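Local coordinates for histidine--tRNA ligase (Staphylococcus aureus, PDB 1QE0), which attaches L-histidine to its cognate tRNA(His) at the expense of ATP, as a homodimeric class II aminoacyl-tRNA synthetase, at residues K373-R377 against L378-F382; V346-L349 against N350-H354. All blocks are in the same frame, centred on the assembly; numbering follows the deposited sequence.

Contact 1: K373-R377 against L378-F382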
loop_
_atom_site.group_PDB
_atom_site.type_symbol
_atom_site.label_atom_id
_atom_site.label_comp_id
_atom_site.label_asym_id
_atom_site.label_seq_id
_atom_site.Cartn_x
_atom_site.Cartn_y
_atom_site.Cartn_z
ATOM N N LYS A 373 -31.046 13.218 -7.900
ATOM C CA LYS A 373 -30.726 11.813 -8.100
ATOM C C LYS A 373 -29.202 11.606 -7.975
ATOM O O LYS A 373 -28.750 10.664 -7.341
ATOM C CB LYS A 373 -31.219 11.337 -9.478
ATOM C CG LYS A 373 -32.716 11.280 -9.592
ATOM C CD LYS A 373 -33.159 10.672 -10.904
ATOM C CE LYS A 373 -34.693 10.509 -10.922
ATOM N NZ LYS A 373 -35.213 9.762 -12.114
ATOM N N GLN A 374 -28.418 12.510 -8.562
ATOM C CA GLN A 374 -26.968 12.415 -8.536
ATOM C C GLN A 374 -26.521 12.476 -7.097
ATOM O O GLN A 374 -25.697 11.654 -6.647
ATOM C CB GLN A 374 -26.357 13.529 -9.379
ATOM C CG GLN A 374 -24.822 13.588 -9.418
ATOM C CD GLN A 374 -24.109 12.389 -10.054
ATOM O OE1 GLN A 374 -24.710 11.501 -10.661
ATOM N NE2 GLN A 374 -22.800 12.369 -9.893
ATOM N N ALA A 375 -27.125 13.392 -6.351
ATOM C CA ALA A 375 -26.814 13.518 -4.945
ATOM C C ALA A 375 -26.976 12.136 -4.325
ATOM O O ALA A 375 -26.058 11.629 -3.697
ATOM C CB ALA A 375 -27.754 14.495 -4.276
ATOM N N ASP A 376 -28.103 11.497 -4.616
ATOM C CA ASP A 376 -28.449 10.187 -4.088
ATOM C C ASP A 376 -27.496 9.114 -4.579
ATOM O O ASP A 376 -27.075 8.248 -3.810
ATOM C CB ASP A 376 -29.882 9.855 -4.500
ATOM C CG ASP A 376 -30.415 8.615 -3.843
ATOM O OD1 ASP A 376 -30.775 8.705 -2.644
ATOM O OD2 ASP A 376 -30.515 7.574 -4.542
ATOM N N ARG A 377 -27.106 9.216 -5.840
ATOM C CA ARG A 377 -26.207 8.257 -6.453
ATOM C C ARG A 377 -24.820 8.322 -5.773
ATOM O O ARG A 377 -24.217 7.297 -5.450
ATOM C CB ARG A 377 -26.140 8.539 -7.961
ATOM C CG ARG A 377 -25.147 7.707 -8.755
ATOM C CD ARG A 377 -25.538 7.610 -10.213
ATOM N NE ARG A 377 -25.856 8.905 -10.822
ATOM C CZ ARG A 377 -27.094 9.380 -10.970
ATOM N NH1 ARG A 377 -27.299 10.560 -11.542
ATOM N NH2 ARG A 377 -28.138 8.686 -10.534
ATOM N N LEU A 378 -24.335 9.530 -5.527
ATOM C CA LEU A 378 -23.045 9.747 -4.878
ATOM C C LEU A 378 -23.079 9.465 -3.371
ATOM O O LEU A 378 -22.050 9.530 -2.707
ATOM C CB LEU A 378 -22.659 11.204 -5.072
ATOM C CG LEU A 378 -21.934 11.574 -6.353
ATOM C CD1 LEU A 378 -22.262 10.656 -7.474
ATOM C CD2 LEU A 378 -22.295 12.981 -6.690
ATOM N N GLY A 379 -24.255 9.197 -2.816
ATOM C CA GLY A 379 -24.336 8.966 -1.386
ATOM C C GLY A 379 -24.289 10.231 -0.520
ATOM O O GLY A 379 -24.021 10.148 0.694
ATOM N N ALA A 380 -24.583 11.391 -1.119
ATOM C CA ALA A 380 -24.610 12.666 -0.404
ATOM C C ALA A 380 -25.441 12.582 0.862
ATOM O O ALA A 380 -26.661 12.456 0.794
ATOM C CB ALA A 380 -25.188 13.716 -1.279
ATOM N N LYS A 381 -24.791 12.627 2.020
ATOM C CA LYS A 381 -25.522 12.560 3.277
ATOM C C LYS A 381 -26.491 13.705 3.337
ATOM O O LYS A 381 -27.587 13.544 3.834
ATOM C CB LYS A 381 -24.600 12.670 4.478
ATOM C CG LYS A 381 -23.746 11.481 4.767
ATOM C CD LYS A 381 -22.811 11.882 5.863
ATOM C CE LYS A 381 -21.871 10.765 6.252
ATOM N NZ LYS A 381 -21.173 11.136 7.541
ATOM N N PHE A 382 -26.066 14.872 2.871
ATOM C CA PHE A 382 -26.911 16.061 2.868
ATOM C C PHE A 382 -26.959 16.670 1.507
ATOM O O PHE A 382 -26.151 16.327 0.650
ATOM C CB PHE A 382 -26.389 17.096 3.837
ATOM C CG PHE A 382 -26.299 16.592 5.211
ATOM C CD1 PHE A 382 -27.299 16.858 6.115
ATOM C CD2 PHE A 382 -25.258 15.769 5.577
ATOM C CE1 PHE A 382 -27.266 16.293 7.379
ATOM C CE2 PHE A 382 -25.215 15.203 6.822
ATOM C CZ PHE A 382 -26.224 15.464 7.731
#
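Leu378 packs on Gln374 at the C-terminal end of helix 368-377, where a Schellman motif turns the chain toward strand 382-386 of the anticodon-binding domain. From Gln374, CB leads to CG, which is set anti to the backbone N (chi1 178°) and lies 3.8 Å from Leu378 CD2. A bend at the next bond lays the amide across the leucine methyls, with its carbon CD 3.6 Å from Leu378 CD1. At the tip the two amide atoms part company. OE1 receives two weak hydrogen bonds from within the helix, from NE and NH1 of Arg377, a bent fork that ties the guanidinium back over the last turn. NE2 lies beside both Leu378 methyls, but its polar partner is OD1 of Asn99 of the second subunit, so this amide joins the helix end to the dimer interface.

In the backbone, Leu378 N is hydrogen-bonded to Gln374 O at 2.8 Å. Gly379, at positive phi (78°), hydrogen-bonds through its N to Asp376 O. Ala380 N then reaches back to Ala375 O at 3.0 Å, closing the wider loop of the motif. Phe333 of strand 332-336 covers Ala375, Leu378 and Ala380 alike. Beside the Ala380 bond the two alanine methyls meet, Ala375 CB lying 4.0 Å from Ala380 CB.

Contact 2: V346-L349 against N350-H354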
loop_
_atom_site.group_PDB
_atom_site.type_symbol
_atom_site.label_atom_id
_atom_site.label_comp_id
_atom_site.label_asym_id
_atom_site.label_seq_id
_atom_site.Cartn_x
_atom_site.Cartn_y
_atom_site.Cartn_z
ATOM N N VAL A 346 -19.263 27.145 -7.097
ATOM C CA VAL A 346 -17.843 26.902 -7.413
ATOM C C VAL A 346 -16.912 27.364 -6.309
ATOM O O VAL A 346 -16.079 26.596 -5.862
ATOM C CB VAL A 346 -17.401 27.491 -8.796
ATOM C CG1 VAL A 346 -15.924 27.267 -9.018
ATOM C CG2 VAL A 346 -18.140 26.787 -9.919
ATOM N N LYS A 347 -17.057 28.600 -5.854
ATOM C CA LYS A 347 -16.246 29.097 -4.761
ATOM C C LYS A 347 -16.567 28.244 -3.521
ATOM O O LYS A 347 -15.666 27.774 -2.832
ATOM C CB LYS A 347 -16.591 30.548 -4.442
ATOM C CG LYS A 347 -16.657 31.518 -5.619
ATOM C CD LYS A 347 -16.999 32.916 -5.100
ATOM C CE LYS A 347 -17.393 33.853 -6.209
ATOM N NZ LYS A 347 -18.819 33.776 -6.593
ATOM N N LEU A 348 -17.854 28.020 -3.264
ATOM C CA LEU A 348 -18.318 27.216 -2.118
ATOM C C LEU A 348 -17.629 25.854 -2.018
ATOM O O LEU A 348 -17.144 25.465 -0.966
ATOM C CB LEU A 348 -19.834 27.006 -2.191
ATOM C CG LEU A 348 -20.532 26.267 -1.038
ATOM C CD1 LEU A 348 -20.280 26.993 0.277
ATOM C CD2 LEU A 348 -22.031 26.163 -1.274
ATOM N N LEU A 349 -17.620 25.131 -3.126
ATOM C CA LEU A 349 -17.012 23.816 -3.243
ATOM C C LEU A 349 -15.544 23.882 -2.881
ATOM O O LEU A 349 -15.031 23.044 -2.151
ATOM C CB LEU A 349 -17.121 23.383 -4.675
ATOM C CG LEU A 349 -17.619 22.005 -4.857
ATOM C CD1 LEU A 349 -18.749 21.851 -3.966
ATOM C CD2 LEU A 349 -18.061 21.852 -6.284
ATOM N N ASN A 350 -14.851 24.837 -3.482
ATOM C CA ASN A 350 -13.441 25.043 -3.238
ATOM C C ASN A 350 -13.283 25.266 -1.738
ATOM O O ASN A 350 -12.366 24.745 -1.103
ATOM C CB ASN A 350 -13.022 26.276 -4.020
ATOM C CG ASN A 350 -11.766 26.921 -3.494
ATOM O OD1 ASN A 350 -10.688 26.322 -3.550
ATOM N ND2 ASN A 350 -11.885 28.168 -3.007
ATOM N N HIS A 351 -14.258 25.946 -1.144
ATOM C CA HIS A 351 -14.228 26.248 0.288
ATOM C C HIS A 351 -14.340 25.017 1.155
ATOM O O HIS A 351 -13.539 24.770 2.050
ATOM C CB HIS A 351 -15.367 27.193 0.663
ATOM C CG HIS A 351 -14.948 28.262 1.618
ATOM N ND1 HIS A 351 -15.113 28.159 2.994
ATOM C CD2 HIS A 351 -14.230 29.384 1.393
ATOM C CE1 HIS A 351 -14.495 29.173 3.564
ATOM N NE2 HIS A 351 -13.950 29.933 2.621
ATOM N N LEU A 352 -15.407 24.291 0.917
ATOM C CA LEU A 352 -15.676 23.101 1.657
ATOM C C LEU A 352 -14.515 22.136 1.510
ATOM O O LEU A 352 -13.993 21.699 2.511
ATOM C CB LEU A 352 -16.977 22.480 1.165
ATOM C CG LEU A 352 -18.248 23.315 1.321
ATOM C CD1 LEU A 352 -19.332 22.625 0.612
ATOM C CD2 LEU A 352 -18.619 23.500 2.746
ATOM N N ARG A 353 -14.050 21.875 0.288
ATOM C CA ARG A 353 -12.951 20.939 0.048
ATOM C C ARG A 353 -11.667 21.319 0.768
ATOM O O ARG A 353 -10.905 20.463 1.214
ATOM C CB ARG A 353 -12.715 20.786 -1.433
ATOM C CG ARG A 353 -13.929 20.268 -2.113
ATOM C CD ARG A 353 -13.709 20.005 -3.605
ATOM N NE ARG A 353 -14.753 19.140 -4.156
ATOM C CZ ARG A 353 -15.198 19.178 -5.402
ATOM N NH1 ARG A 353 -14.691 20.035 -6.247
ATOM N NH2 ARG A 353 -16.163 18.363 -5.803
ATOM N N HIS A 354 -11.457 22.618 0.940
ATOM C CA HIS A 354 -10.290 23.108 1.658
ATOM C C HIS A 354 -10.478 22.973 3.150
ATOM O O HIS A 354 -9.643 23.433 3.916
ATOM C CB HIS A 354 -10.036 24.556 1.324
ATOM C CG HIS A 354 -9.137 24.726 0.154
ATOM N ND1 HIS A 354 -7.772 24.825 0.280
ATOM C CD2 HIS A 354 -9.394 24.711 -1.171
ATOM C CE1 HIS A 354 -7.224 24.855 -0.917
ATOM N NE2 HIS A 354 -8.184 24.787 -1.816
#
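Leu349 and Arg353 lie one turn apart on helix 338-353, the helix of the beta-alpha-beta unit that links strands 332-336 and 359-361 in the anticodon-binding domain. The backbone bonds are those of an alpha-helix: Asn350 N, His351 N, Leu352 N and Arg353 N are bonded to the carbonyls of Val346, Lys347, Leu348 and Leu349, the third at 2.8 Å between Leu352 N and Leu348 O. His354 then leaves helical geometry.

The apolar packing faces the sheet. Leu348 and Leu352 approach at a slant, Leu348 CG lying 4.2 Å from Leu352 CD1, and both rest on Ile334. With CG of Leu348 anti to the backbone N (chi1 -176°), its isopropyl end swings back toward the following turn.

Charged groups gather at Arg353. Its chain runs extended from CG to NE alongside Leu349, and both side chains point the same way. Asp360 OD2 forms a salt bridge with NH2, which also bonds to Ala359 O, while Glu142 of the second subunit pairs with NH1 and Phe32 O of that subunit takes NE. All three nitrogens of this buried guanidinium are thus engaged, and bonds on several sides should fix its rotation. Leu349 supplies an apolar cover for one face: its CG sits over the centre of the group, 3.8 Å from Arg353 CZ.

In the fold
Both contacts belong to the anticodon-binding domain and follow one another in series, neither nesting nor crossing. After strand 332-336 the chain enters helix 338-353, whose last turns form contact 2; it then returns to the sheet as strand 359-361. Helix 368-377 comes next, and contact 1 closes the turn at its end, from which the chain enters strand 382-386 beside strand 332-336. The two contacts do not touch: their centres lie about 18 Å apart and their nearest atoms about 8 Å. Strand 332-336 lies between them, offering Ile334 to contact 2 and Phe333 to contact 1. Each also meets the second subunit, so two helix ends of this domain border the dimer partner.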